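Local coordinates for HD-GYP domain-containing protein (Bdellovibrio bacteriovorus, PDB 3TM8) that carries a two-iron centre in an unconventional HD-GYP domain and is probably related in function to cyclic-di-GMP phosphodiesterases, at residues A[21-26]-A[40-45]; A[33-38]-A[89-94]; A[182-187]-A[318-323]; A[257-262]-A[267-272]. One frame throughout, in Å; residues are numbered along the deposited sequence.

Contact 1 of 4, residues A[21-26]-A[40-45]; sequences MDYVSI and NAYVKI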
loop_
_atom_site.group_PDB
_atom_site.type_symbol
_atom_site.label_atom_id
_atom_site.label_comp_id
_atom_site.label_asym_id
_atom_site.label_seq_id
_atom_site.Cartn_x
_atom_site.Cartn_y
_atom_site.Cartn_z
ATOM N N MET A 21 -30.531 15.528 -4.283
ATOM C CA MET A 21 -29.139 15.872 -4.538
ATOM C C MET A 21 -28.306 14.665 -4.968
ATOM O O MET A 21 -28.529 13.530 -4.541
ATOM C CB MET A 21 -28.509 16.593 -3.338
ATOM C CG MET A 21 -29.149 17.944 -3.006
ATOM S SD MET A 21 -29.005 19.212 -4.296
ATOM C CE MET A 21 -27.268 19.654 -4.169
ATOM N N ASP A 22 -27.356 14.932 -5.847
ATOM C CA ASP A 22 -26.491 13.896 -6.362
ATOM C C ASP A 22 -25.232 13.864 -5.521
ATOM O O ASP A 22 -24.772 14.908 -5.054
ATOM C CB ASP A 22 -26.141 14.182 -7.822
ATOM C CG ASP A 22 -27.341 14.073 -8.739
ATOM O OD1 ASP A 22 -28.289 13.340 -8.392
ATOM O OD2 ASP A 22 -27.331 14.713 -9.811
ATOM N N TYR A 23 -24.694 12.660 -5.323
ATOM C CA TYR A 23 -23.422 12.464 -4.638
ATOM C C TYR A 23 -22.439 11.736 -5.545
ATOM O O TYR A 23 -22.835 11.026 -6.473
ATOM C CB TYR A 23 -23.620 11.638 -3.361
ATOM C CG TYR A 23 -24.477 12.316 -2.324
ATOM C CD1 TYR A 23 -23.903 13.066 -1.307
ATOM C CD2 TYR A 23 -25.865 12.212 -2.363
ATOM C CE1 TYR A 23 -24.688 13.692 -0.348
ATOM C CE2 TYR A 23 -26.653 12.837 -1.418
ATOM C CZ TYR A 23 -26.059 13.574 -0.417
ATOM O OH TYR A 23 -26.837 14.199 0.522
ATOM N N VAL A 24 -21.155 11.922 -5.265
ATOM C CA VAL A 24 -20.112 11.139 -5.915
ATOM C C VAL A 24 -19.185 10.588 -4.845
ATOM O O VAL A 24 -18.997 11.204 -3.793
ATOM C CB VAL A 24 -19.331 11.973 -6.960
ATOM C CG1 VAL A 24 -18.651 13.145 -6.302
ATOM C CG2 VAL A 24 -18.326 11.110 -7.709
ATOM N N SER A 25 -18.621 9.413 -5.107
ATOM C CA SER A 25 -17.749 8.789 -4.128
ATOM C C SER A 25 -16.325 9.332 -4.204
ATOM O O SER A 25 -15.836 9.727 -5.268
ATOM C CB SER A 25 -17.755 7.265 -4.278
ATOM O OG SER A 25 -17.082 6.872 -5.454
ATOM N N ILE A 26 -15.689 9.369 -3.045
ATOM C CA ILE A 26 -14.273 9.686 -2.924
ATOM C C ILE A 26 -13.636 8.625 -2.028
ATOM O O ILE A 26 -14.311 8.018 -1.201
ATOM C CB ILE A 26 -14.032 11.111 -2.352
ATOM C CG1 ILE A 26 -14.605 11.248 -0.937
ATOM C CG2 ILE A 26 -14.583 12.178 -3.297
ATOM C CD1 ILE A 26 -14.052 12.457 -0.189
ATOM N N ASN A 40 -18.488 19.445 1.993
ATOM C CA ASN A 40 -18.902 18.454 2.985
ATOM C C ASN A 40 -18.494 17.052 2.549
ATOM O O ASN A 40 -18.347 16.790 1.362
ATOM C CB ASN A 40 -20.427 18.423 3.114
ATOM C CG ASN A 40 -21.000 19.610 3.860
ATOM O OD1 ASN A 40 -20.290 20.368 4.537
ATOM N ND2 ASN A 40 -22.321 19.757 3.757
ATOM N N ALA A 41 -18.384 16.131 3.505
ATOM C CA ALA A 41 -18.227 14.713 3.176
ATOM C C ALA A 41 -19.153 13.877 4.049
ATOM O O ALA A 41 -19.354 14.171 5.233
ATOM C CB ALA A 41 -16.776 14.254 3.303
ATOM N N TYR A 42 -19.716 12.845 3.436
ATOM C CA TYR A 42 -20.775 12.045 4.018
ATOM C C TYR A 42 -20.340 10.595 4.154
ATOM O O TYR A 42 -19.599 10.076 3.314
ATOM C CB TYR A 42 -22.013 12.112 3.121
ATOM C CG TYR A 42 -22.543 13.519 2.934
ATOM C CD1 TYR A 42 -23.643 13.969 3.655
ATOM C CD2 TYR A 42 -21.927 14.406 2.054
ATOM C CE1 TYR A 42 -24.119 15.258 3.496
ATOM C CE2 TYR A 42 -22.391 15.699 1.891
ATOM C CZ TYR A 42 -23.487 16.121 2.610
ATOM O OH TYR A 42 -23.939 17.408 2.433
ATOM N N VAL A 43 -20.795 9.952 5.226
ATOM C CA VAL A 43 -20.604 8.524 5.432
ATOM C C VAL A 43 -21.942 7.838 5.162
ATOM O O VAL A 43 -22.993 8.305 5.609
ATOM C CB VAL A 43 -20.151 8.224 6.886
ATOM C CG1 VAL A 43 -20.110 6.721 7.143
ATOM C CG2 VAL A 43 -18.790 8.852 7.169
ATOM N N LYS A 44 -21.908 6.734 4.426
ATOM C CA LYS A 44 -23.130 6.002 4.131
ATOM C C LYS A 44 -23.485 5.078 5.290
ATOM O O LYS A 44 -22.706 4.204 5.649
ATOM C CB LYS A 44 -22.960 5.203 2.836
ATOM C CG LYS A 44 -24.238 4.533 2.351
ATOM C CD LYS A 44 -24.039 3.901 0.973
ATOM C CE LYS A 44 -23.140 2.676 1.036
ATOM N NZ LYS A 44 -23.834 1.497 1.638
ATOM N N ILE A 45 -24.654 5.295 5.888
ATOM C CA ILE A 45 -25.142 4.417 6.942
ATOM C C ILE A 45 -26.559 3.992 6.600
ATOM O O ILE A 45 -27.417 4.830 6.339
ATOM C CB ILE A 45 -25.126 5.109 8.311
ATOM C CG1 ILE A 45 -23.698 5.521 8.664
ATOM C CG2 ILE A 45 -25.705 4.188 9.376
ATOM C CD1 ILE A 45 -23.546 6.010 10.067
HETATM O O HOH W 1 -26.434 16.975 1.597
#

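Contact 2 of 4, residues A[33-38]-A[89-94]; sequences GDQKID and LQKNIE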
loop_
_atom_site.group_PDB
_atom_site.type_symbol
_atom_site.label_atom_id
_atom_site.label_comp_id
_atom_site.label_asym_id
_atom_site.label_seq_id
_atom_site.Cartn_x
_atom_site.Cartn_y
_atom_site.Cartn_z
ATOM N N GLY A 33 -3.737 15.768 5.764
ATOM C CA GLY A 33 -3.004 17.012 5.872
ATOM C C GLY A 33 -3.828 18.180 6.367
ATOM O O GLY A 33 -5.006 18.040 6.720
ATOM N N ASP A 34 -3.191 19.345 6.374
ATOM C CA ASP A 34 -3.743 20.536 7.012
ATOM C C ASP A 34 -4.599 21.438 6.113
ATOM O O ASP A 34 -5.153 22.429 6.588
ATOM C CB ASP A 34 -2.625 21.350 7.688
ATOM C CG ASP A 34 -1.573 21.849 6.705
ATOM O OD1 ASP A 34 -1.306 21.180 5.684
ATOM O OD2 ASP A 34 -1.005 22.930 6.963
ATOM N N GLN A 35 -4.726 21.106 4.830
ATOM C CA GLN A 35 -5.567 21.919 3.953
ATOM C C GLN A 35 -7.028 21.824 4.389
ATOM O O GLN A 35 -7.541 20.737 4.617
ATOM C CB GLN A 35 -5.435 21.526 2.476
ATOM C CG GLN A 35 -6.263 22.439 1.576
ATOM C CD GLN A 35 -6.297 22.049 0.106
ATOM O OE1 GLN A 35 -7.017 22.673 -0.677
ATOM N NE2 GLN A 35 -5.536 21.019 -0.278
ATOM N N LYS A 36 -7.699 22.965 4.503
ATOM C CA LYS A 36 -9.105 22.963 4.900
ATOM C C LYS A 36 -9.973 22.548 3.722
ATOM O O LYS A 36 -9.813 23.065 2.613
ATOM C CB LYS A 36 -9.536 24.344 5.404
ATOM C CG LYS A 36 -8.802 24.810 6.649
ATOM C CD LYS A 36 -9.420 26.091 7.182
ATOM C CE LYS A 36 -8.638 26.641 8.363
ATOM N NZ LYS A 36 -9.255 27.893 8.888
ATOM N N ILE A 37 -10.899 21.623 3.948
ATOM C CA ILE A 37 -11.762 21.180 2.865
ATOM C C ILE A 37 -12.830 22.233 2.590
ATOM O O ILE A 37 -13.351 22.838 3.517
ATOM C CB ILE A 37 -12.404 19.795 3.154
ATOM C CG1 ILE A 37 -13.343 19.844 4.359
ATOM C CG2 ILE A 37 -11.316 18.733 3.358
ATOM C CD1 ILE A 37 -14.024 18.492 4.650
ATOM N N ASP A 38 -13.139 22.462 1.318
ATOM C CA ASP A 38 -14.199 23.396 0.930
ATOM C C ASP A 38 -15.367 22.601 0.356
ATOM O O ASP A 38 -15.952 22.975 -0.664
ATOM C CB ASP A 38 -13.677 24.410 -0.097
ATOM C CG ASP A 38 -14.730 25.430 -0.520
ATOM O OD1 ASP A 38 -15.545 25.838 0.328
ATOM O OD2 ASP A 38 -14.744 25.823 -1.711
ATOM N N LEU A 89 -7.554 18.012 -3.810
ATOM C CA LEU A 89 -6.660 16.875 -3.960
ATOM C C LEU A 89 -5.399 17.237 -4.730
ATOM O O LEU A 89 -4.285 16.891 -4.329
ATOM C CB LEU A 89 -7.394 15.734 -4.652
ATOM C CG LEU A 89 -6.569 14.458 -4.843
ATOM C CD1 LEU A 89 -5.930 14.008 -3.527
ATOM C CD2 LEU A 89 -7.433 13.352 -5.432
ATOM N N GLN A 90 -5.568 17.960 -5.829
ATOM C CA GLN A 90 -4.415 18.299 -6.643
ATOM C C GLN A 90 -3.471 19.217 -5.870
ATOM O O GLN A 90 -2.247 19.052 -5.930
ATOM C CB GLN A 90 -4.860 18.940 -7.950
ATOM C CG GLN A 90 -3.721 19.145 -8.949
ATOM C CD GLN A 90 -3.008 17.851 -9.371
ATOM O OE1 GLN A 90 -3.580 16.755 -9.341
ATOM N NE2 GLN A 90 -1.751 17.984 -9.775
ATOM N N LYS A 91 -4.026 20.174 -5.135
ATOM C CA LYS A 91 -3.196 21.039 -4.296
ATOM C C LYS A 91 -2.460 20.249 -3.206
ATOM O O LYS A 91 -1.289 20.491 -2.940
ATOM C CB LYS A 91 -4.039 22.149 -3.685
ATOM C CG LYS A 91 -3.319 23.032 -2.696
ATOM C CD LYS A 91 -4.251 24.156 -2.258
ATOM C CE LYS A 91 -3.701 24.949 -1.087
ATOM N NZ LYS A 91 -4.719 25.925 -0.597
ATOM N N ASN A 92 -3.140 19.292 -2.587
ATOM C CA ASN A 92 -2.499 18.462 -1.578
ATOM C C ASN A 92 -1.295 17.735 -2.147
ATOM O O ASN A 92 -0.210 17.748 -1.564
ATOM C CB ASN A 92 -3.472 17.420 -1.050
ATOM C CG ASN A 92 -4.037 17.788 0.290
ATOM O OD1 ASN A 92 -3.903 18.929 0.748
ATOM N ND2 ASN A 92 -4.674 16.818 0.938
ATOM N N ILE A 93 -1.484 17.082 -3.286
ATOM C CA ILE A 93 -0.430 16.300 -3.938
ATOM C C ILE A 93 0.750 17.175 -4.363
ATOM O O ILE A 93 1.917 16.867 -4.141
ATOM C CB ILE A 93 -0.991 15.601 -5.198
ATOM C CG1 ILE A 93 -1.870 14.410 -4.807
ATOM C CG2 ILE A 93 0.132 15.156 -6.112
ATOM C CD1 ILE A 93 -2.682 13.841 -5.954
ATOM N N GLU A 94 0.432 18.280 -5.024
ATOM C CA GLU A 94 1.484 19.175 -5.498
ATOM C C GLU A 94 2.298 19.711 -4.331
ATOM O O GLU A 94 3.532 19.734 -4.375
ATOM C CB GLU A 94 0.884 20.325 -6.308
ATOM C CG GLU A 94 0.337 19.879 -7.650
ATOM C CD GLU A 94 -0.351 20.989 -8.427
ATOM O OE1 GLU A 94 -0.509 22.106 -7.888
ATOM O OE2 GLU A 94 -0.739 20.730 -9.583
HETATM O O HOH W 2 -3.728 18.865 3.399
HETATM O O HOH W 3 -7.465 25.365 -0.529
#

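Contact 3 of 4, residues A[182-187]-A[318-323]; sequences AQKLGI and IQHLND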
loop_
_atom_site.group_PDB
_atom_site.type_symbol
_atom_site.label_atom_id
_atom_site.label_comp_id
_atom_site.label_asym_id
_atom_site.label_seq_id
_atom_site.Cartn_x
_atom_site.Cartn_y
_atom_site.Cartn_z
ATOM N N ALA A 182 15.758 -2.237 -1.415
ATOM C CA ALA A 182 16.462 -2.105 -2.685
ATOM C C ALA A 182 17.701 -1.228 -2.530
ATOM O O ALA A 182 18.776 -1.559 -3.047
ATOM C CB ALA A 182 15.524 -1.533 -3.745
ATOM N N GLN A 183 17.556 -0.115 -1.816
ATOM C CA GLN A 183 18.691 0.753 -1.536
ATOM C C GLN A 183 19.801 0.003 -0.803
ATOM O O GLN A 183 20.969 0.138 -1.148
ATOM C CB GLN A 183 18.265 1.976 -0.720
ATOM C CG GLN A 183 19.413 2.936 -0.429
ATOM C CD GLN A 183 18.980 4.171 0.348
ATOM O OE1 GLN A 183 18.019 4.134 1.119
ATOM N NE2 GLN A 183 19.691 5.276 0.140
ATOM N N LYS A 184 19.440 -0.782 0.212
ATOM C CA LYS A 184 20.431 -1.529 0.989
ATOM C C LYS A 184 21.165 -2.574 0.151
ATOM O O LYS A 184 22.339 -2.871 0.391
ATOM C CB LYS A 184 19.769 -2.221 2.178
ATOM C CG LYS A 184 19.184 -1.288 3.207
ATOM C CD LYS A 184 20.250 -0.667 4.066
ATOM C CE LYS A 184 19.632 -0.115 5.337
ATOM N NZ LYS A 184 20.682 0.225 6.327
ATOM N N LEU A 185 20.463 -3.133 -0.828
ATOM C CA LEU A 185 21.018 -4.154 -1.708
ATOM C C LEU A 185 21.780 -3.572 -2.891
ATOM O O LEU A 185 22.388 -4.311 -3.661
ATOM C CB LEU A 185 19.904 -5.049 -2.233
ATOM C CG LEU A 185 19.192 -5.883 -1.172
ATOM C CD1 LEU A 185 17.957 -6.536 -1.755
ATOM C CD2 LEU A 185 20.139 -6.938 -0.606
ATOM N N GLY A 186 21.720 -2.255 -3.049
ATOM C CA GLY A 186 22.426 -1.586 -4.128
ATOM C C GLY A 186 21.713 -1.634 -5.468
ATOM O O GLY A 186 22.342 -1.500 -6.517
ATOM N N ILE A 187 20.399 -1.824 -5.444
ATOM C CA ILE A 187 19.603 -1.757 -6.668
ATOM C C ILE A 187 19.244 -0.308 -6.966
ATOM O O ILE A 187 18.326 0.246 -6.359
ATOM C CB ILE A 187 18.310 -2.572 -6.547
ATOM C CG1 ILE A 187 18.639 -4.049 -6.327
ATOM C CG2 ILE A 187 17.455 -2.393 -7.792
ATOM C CD1 ILE A 187 17.440 -4.888 -5.916
ATOM N N ILE A 318 16.172 -10.212 5.423
ATOM C CA ILE A 318 15.583 -10.119 6.750
ATOM C C ILE A 318 16.417 -9.212 7.651
ATOM O O ILE A 318 15.870 -8.397 8.387
ATOM C CB ILE A 318 15.360 -11.507 7.373
ATOM C CG1 ILE A 318 14.378 -12.293 6.505
ATOM C CG2 ILE A 318 14.827 -11.380 8.790
ATOM C CD1 ILE A 318 13.166 -11.473 6.076
ATOM N N GLN A 319 17.735 -9.329 7.565
ATOM C CA GLN A 319 18.619 -8.457 8.334
ATOM C C GLN A 319 18.462 -6.989 7.929
ATOM O O GLN A 319 18.363 -6.109 8.784
ATOM C CB GLN A 319 20.075 -8.898 8.173
ATOM C CG GLN A 319 20.335 -10.298 8.717
ATOM C CD GLN A 319 21.767 -10.766 8.543
ATOM O OE1 GLN A 319 22.286 -11.483 9.390
ATOM N NE2 GLN A 319 22.403 -10.386 7.435
ATOM N N HIS A 320 18.439 -6.722 6.627
ATOM C CA HIS A 320 18.257 -5.349 6.163
ATOM C C HIS A 320 16.905 -4.795 6.630
ATOM O O HIS A 320 16.820 -3.644 7.058
ATOM C CB HIS A 320 18.358 -5.255 4.638
ATOM C CG HIS A 320 19.759 -5.295 4.103
ATOM N ND1 HIS A 320 20.815 -4.638 4.703
ATOM C CD2 HIS A 320 20.266 -5.887 2.998
ATOM C CE1 HIS A 320 21.913 -4.835 3.994
ATOM N NE2 HIS A 320 21.605 -5.587 2.953
ATOM N N LEU A 321 15.846 -5.599 6.521
ATOM C CA LEU A 321 14.510 -5.160 6.920
ATOM C C LEU A 321 14.457 -4.890 8.412
ATOM O O LEU A 321 13.848 -3.913 8.856
ATOM C CB LEU A 321 13.448 -6.175 6.490
ATOM C CG LEU A 321 13.167 -6.144 4.983
ATOM C CD1 LEU A 321 12.511 -7.431 4.487
ATOM C CD2 LEU A 321 12.335 -4.915 4.594
ATOM N N ASN A 322 15.099 -5.749 9.194
ATOM C CA ASN A 322 15.213 -5.496 10.623
ATOM C C ASN A 322 15.863 -4.138 10.885
ATOM O O ASN A 322 15.357 -3.344 11.686
ATOM C CB ASN A 322 15.975 -6.625 11.314
ATOM C CG ASN A 322 16.078 -6.424 12.808
ATOM O OD1 ASN A 322 15.068 -6.401 13.510
ATOM N ND2 ASN A 322 17.304 -6.300 13.308
ATOM N N ASP A 323 16.954 -3.853 10.176
ATOM C CA ASP A 323 17.649 -2.573 10.320
ATOM C C ASP A 323 16.772 -1.393 9.891
ATOM O O ASP A 323 16.744 -0.357 10.552
ATOM C CB ASP A 323 18.961 -2.558 9.527
ATOM C CG ASP A 323 20.010 -3.484 10.107
ATOM O OD1 ASP A 323 19.846 -3.933 11.261
ATOM O OD2 ASP A 323 21.011 -3.745 9.406
HETATM O O HOH W 4 21.362 -3.047 6.879
#

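Contact 4 of 4, residues A[257-262]-A[267-272]; sequences HEETIN and KGLREK. With FE (Fe (III) ion), chain E.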
loop_
_atom_site.group_PDB
_atom_site.type_symbol
_atom_site.label_atom_id
_atom_site.label_comp_id
_atom_site.label_asym_id
_atom_site.label_seq_id
_atom_site.Cartn_x
_atom_site.Cartn_y
_atom_site.Cartn_z
ATOM N N HIS A 257 4.865 -13.150 -5.291
ATOM C CA HIS A 257 5.303 -12.535 -4.042
ATOM C C HIS A 257 5.099 -13.412 -2.805
ATOM O O HIS A 257 5.575 -13.059 -1.731
ATOM C CB HIS A 257 4.598 -11.198 -3.827
ATOM C CG HIS A 257 3.158 -11.348 -3.442
ATOM N ND1 HIS A 257 2.133 -11.359 -4.364
ATOM C CD2 HIS A 257 2.576 -11.547 -2.235
ATOM C CE1 HIS A 257 0.979 -11.536 -3.739
ATOM N NE2 HIS A 257 1.222 -11.656 -2.446
ATOM N N GLU A 258 4.365 -14.519 -2.938
ATOM C CA GLU A 258 4.221 -15.463 -1.824
ATOM C C GLU A 258 5.190 -16.634 -1.952
ATOM O O GLU A 258 5.175 -17.557 -1.137
ATOM C CB GLU A 258 2.792 -15.989 -1.713
ATOM C CG GLU A 258 1.758 -14.918 -1.409
ATOM C CD GLU A 258 1.947 -14.231 -0.063
ATOM O OE1 GLU A 258 2.836 -14.619 0.724
ATOM O OE2 GLU A 258 1.183 -13.290 0.211
ATOM N N GLU A 259 6.038 -16.607 -2.974
ATOM C CA GLU A 259 7.007 -17.673 -3.158
ATOM C C GLU A 259 8.154 -17.499 -2.179
ATOM O O GLU A 259 8.485 -16.381 -1.786
ATOM C CB GLU A 259 7.501 -17.716 -4.604
ATOM C CG GLU A 259 6.393 -18.003 -5.609
ATOM C CD GLU A 259 5.481 -19.147 -5.170
ATOM O OE1 GLU A 259 5.974 -20.288 -5.019
ATOM O OE2 GLU A 259 4.268 -18.909 -4.984
ATOM N N THR A 260 8.745 -18.620 -1.776
ATOM C CA THR A 260 9.830 -18.618 -0.807
ATOM C C THR A 260 11.040 -19.263 -1.453
ATOM O O THR A 260 10.905 -20.021 -2.412
ATOM C CB THR A 260 9.436 -19.386 0.470
ATOM O OG1 THR A 260 9.111 -20.738 0.130
ATOM C CG2 THR A 260 8.230 -18.738 1.128
ATOM N N ILE A 261 12.227 -18.970 -0.943
ATOM C CA ILE A 261 13.415 -19.362 -1.679
ATOM C C ILE A 261 13.606 -20.874 -1.680
ATOM O O ILE A 261 14.296 -21.409 -2.542
ATOM C CB ILE A 261 14.693 -18.598 -1.231
ATOM C CG1 ILE A 261 15.067 -18.913 0.222
ATOM C CG2 ILE A 261 14.527 -17.103 -1.456
ATOM C CD1 ILE A 261 16.394 -18.289 0.660
ATOM N N ASN A 262 12.963 -21.555 -0.735
ATOM C CA ASN A 262 13.052 -23.010 -0.662
ATOM C C ASN A 262 11.830 -23.733 -1.238
ATOM O O ASN A 262 11.624 -24.912 -0.976
ATOM C CB ASN A 262 13.375 -23.482 0.767
ATOM C CG ASN A 262 12.325 -23.075 1.786
ATOM O OD1 ASN A 262 12.221 -23.678 2.855
ATOM N ND2 ASN A 262 11.543 -22.055 1.465
ATOM N N LYS A 267 3.069 -21.416 -5.568
ATOM C CA LYS A 267 3.477 -21.843 -6.911
ATOM C C LYS A 267 4.644 -22.832 -6.894
ATOM O O LYS A 267 5.010 -23.383 -7.932
ATOM C CB LYS A 267 3.843 -20.637 -7.783
ATOM C CG LYS A 267 2.662 -19.781 -8.236
ATOM C CD LYS A 267 3.142 -18.611 -9.091
ATOM C CE LYS A 267 1.981 -17.840 -9.710
ATOM N NZ LYS A 267 1.328 -18.588 -10.823
ATOM N N GLY A 268 5.233 -23.042 -5.721
ATOM C CA GLY A 268 6.354 -23.956 -5.575
ATOM C C GLY A 268 7.647 -23.492 -6.226
ATOM O O GLY A 268 8.516 -24.303 -6.533
ATOM N N LEU A 269 7.789 -22.186 -6.432
ATOM C CA LEU A 269 8.983 -21.657 -7.082
ATOM C C LEU A 269 10.157 -21.555 -6.114
ATOM O O LEU A 269 9.977 -21.254 -4.938
ATOM C CB LEU A 269 8.697 -20.284 -7.696
ATOM C CG LEU A 269 7.588 -20.214 -8.747
ATOM C CD1 LEU A 269 7.547 -18.826 -9.353
ATOM C CD2 LEU A 269 7.781 -21.259 -9.834
ATOM N N ARG A 270 11.363 -21.821 -6.610
ATOM C CA ARG A 270 12.570 -21.559 -5.835
ATOM C C ARG A 270 13.197 -20.254 -6.310
ATOM O O ARG A 270 12.804 -19.712 -7.343
ATOM C CB ARG A 270 13.557 -22.724 -5.937
ATOM C CG ARG A 270 13.012 -24.012 -5.340
ATOM C CD ARG A 270 14.118 -24.960 -4.917
ATOM N NE ARG A 270 13.644 -25.908 -3.913
ATOM C CZ ARG A 270 14.349 -26.296 -2.856
ATOM N NH1 ARG A 270 15.571 -25.821 -2.660
ATOM N NH2 ARG A 270 13.832 -27.161 -1.994
ATOM N N GLU A 271 14.166 -19.745 -5.558
ATOM C CA GLU A 271 14.728 -18.437 -5.868
ATOM C C GLU A 271 15.168 -18.329 -7.329
ATOM O O GLU A 271 14.919 -17.316 -7.980
ATOM C CB GLU A 271 15.873 -18.080 -4.918
ATOM C CG GLU A 271 16.341 -16.645 -5.067
ATOM C CD GLU A 271 17.293 -16.211 -3.972
ATOM O OE1 GLU A 271 17.555 -17.013 -3.051
ATOM O OE2 GLU A 271 17.781 -15.060 -4.031
ATOM N N LYS A 272 15.800 -19.379 -7.845
ATOM C CA LYS A 272 16.286 -19.384 -9.223
ATOM C C LYS A 272 15.173 -19.249 -10.267
ATOM O O LYS A 272 15.427 -18.845 -11.403
ATOM C CB LYS A 272 17.094 -20.658 -9.498
ATOM C CG LYS A 272 16.244 -21.919 -9.538
ATOM C CD LYS A 272 17.064 -23.150 -9.894
ATOM C CE LYS A 272 16.172 -24.376 -10.035
ATOM N NZ LYS A 272 16.947 -25.584 -10.439
HETATM FE FE FE E . -0.041 -11.657 -0.632
HETATM O O HOH W 5 7.949 -20.978 -3.237
HETATM O O HOH W 6 1.248 -10.498 0.207
#

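Contact 1 of 4, residues A[21-26]-A[40-45]
Y23 and Y42 meet in a T-shaped (edge-to-face) stack that joins two strands belonging to different sheets. The CE1 corner of Y23 points down on the middle of the Y42 ring, with Y23 CE1 3.7 Å from Y42 CD2. The ring centroids are 5.1 Å apart and the planes stand at 79°. One water spans the two hydroxyls, hydrogen-bonded to Y23 OH at 3.0 Å and to Y42 OH at 2.7 Å, so the phenols are tied at their ends as well as through the rings. Both rings leave the backbone opposite the carbonyl carbon, chi1 -64° in Y23 and -60° in Y42; with CB of each already directed at the other strand, this brings the rings together between them. The backbones behind them stay well apart. Strand 23-27 pairs antiparallel with strand 74-78, and strand 41-45 with strand 48-53; the tyrosines thus bridge two separate two-stranded antiparallel sheets, with L78 and M49 packing against Y23 and helix 82-97 touching V24 and I26.

Contact 2 of 4, residues A[33-38]-A[89-94]
K91 is the first residue along helical segment 89-94 to pack closely on loop 33-38, and it shows how a lysine can serve a contact by its carbon chain and its charge together. Its extended methylenes run obliquely over the amide end of Q35, with K91 CD 3.5 Å from Q35 OE1. The ammonium group does not reach that oxygen directly. A water takes a hydrogen bond from K91 NZ at 2.8 Å and gives one to Q35 OE1 at 2.7 Å, closing the gap.

One residue further, N92 supplies the direct bond of the contact: Q35 NE2 donates to N92 OD1 over 2.8 Å. The acceptor lies in the amide plane of Q35, while the donor stands 58° above the carbonyl plane of N92, off the lone-pair direction; the two amide planes are 67° apart. Q35 attains this reach with CG opposite its backbone N (chi1 -177°) and a straight chain beyond. A second water accepts from Q35 N at 2.8 Å and donates to N92 OD1 at 2.7 Å.

Outside the segments, Q35 NE2 also bonds Y88 O, and N92 ND2 bonds R32 O. The amide of Q35 is therefore engaged at both its nitrogen and its oxygen, and the buried N92 at both ends likewise. Between these segments the hold is largely polar, with the K91 methylenes adding cover.

Contact 3 of 4, residues A[182-187]-A[318-323]
Helix 167-185, which finishes in a Schellman motif, sets K184 and L185 of its last turn against H320 of helix 315-325. The motif is plain from the backbone: I187 N reaches back to A182 O at 2.9 Å and G186 N to Q183 O, while G186 takes a positive phi of 81° and turns the chain out of the helix.

Over the H320 ring, K184 makes a CH-pi contact. K184 CB lies 3.6 Å from the centroid of the H320 ring and only 8° off the ring normal, so the methylene is almost exactly above the centre of that face. L185 comes from another direction, at the rim, where L185 CD2 is 3.8 Å from H320 CD2. A bend of the lysine chain at CG (chi2 -76°) carries its ammonium end round toward a water that sits in the plane of the imidazole. This water is 2.8 Å from H320 ND1, donates to D323 OD2 at 2.6 Å, and takes a weak bond from K184 NZ at 3.4 Å. The firmer partner of the ammonium is the C-terminal carboxylate, a salt bridge from K184 NZ to L328 OXT.

Lysine thus plays two parts, apolar at CB and ionic at NZ. The water, shared by H320 and D323, probably helps fix the rotation of the imidazole, and the nearby D323 carboxylate would tend to add to the electrostatic hold on K184.

Contact 4 of 4, residues A[257-262]-A[267-272]
E259 holds the tight side of this contact, its carboxylate acting as a clamp on the backbone of K267 to L269. E259 OE2 accepts from K267 N at 2.8 Å on the syn side, and E259 OE1 accepts from L269 N at 3.0 Å on the anti side, both donors somewhat out of the carboxylate plane. A bend at chi2 (-45°) folds the glutamate onto this backbone, and its CG packs on L269 CB at 3.9 Å. A water next to E259 OE1 accepts from T260 N at 2.9 Å.

Farther along, the hold slackens toward the exposed side. E271 N gives only a weak bond to I261 O at 3.4 Å; the I261 and E271 side chains lie alongside each other, and the R270 guanidinium merely lays a face near the N262 carbonyl.

The loop also carries two ligands of the HD-domain iron centre, the second adjoining E259 in sequence: H257 NE2 and E258 OE2 both bind the same iron(III) ion, each at 2.2 Å, and D204, H232 and a water also ligate that ion. The whole loop joins helix 248-256 to helix 276-293, where S282 bonds E259 O, while helix 223-240 touches E258 through W229 and K267 through I234.

None of the four contacts is a purely buried core: contacts 1, 2 and 4 are partly buried, and contact 3 lies at the surface. Contacts 1 and 2 adjoin in sequence and lie on the same side of the chain's centre, where sheets and helix 82-97 meet; the first relies on aromatic rings, the second on amides and waters. Contact 4 lies on the opposite side of that centre from contacts 1 and 2, and contact 3 opposite contact 1; contact 4 is nested in the chain between the two helices that contact 3 brings together. Only contact 4 includes metal ligands, and there a carboxylate grips backbone N-H groups, whereas contact 3 depends on a CH-pi pair and a shared water. Bridging waters between side chains recur in contacts 1 to 3.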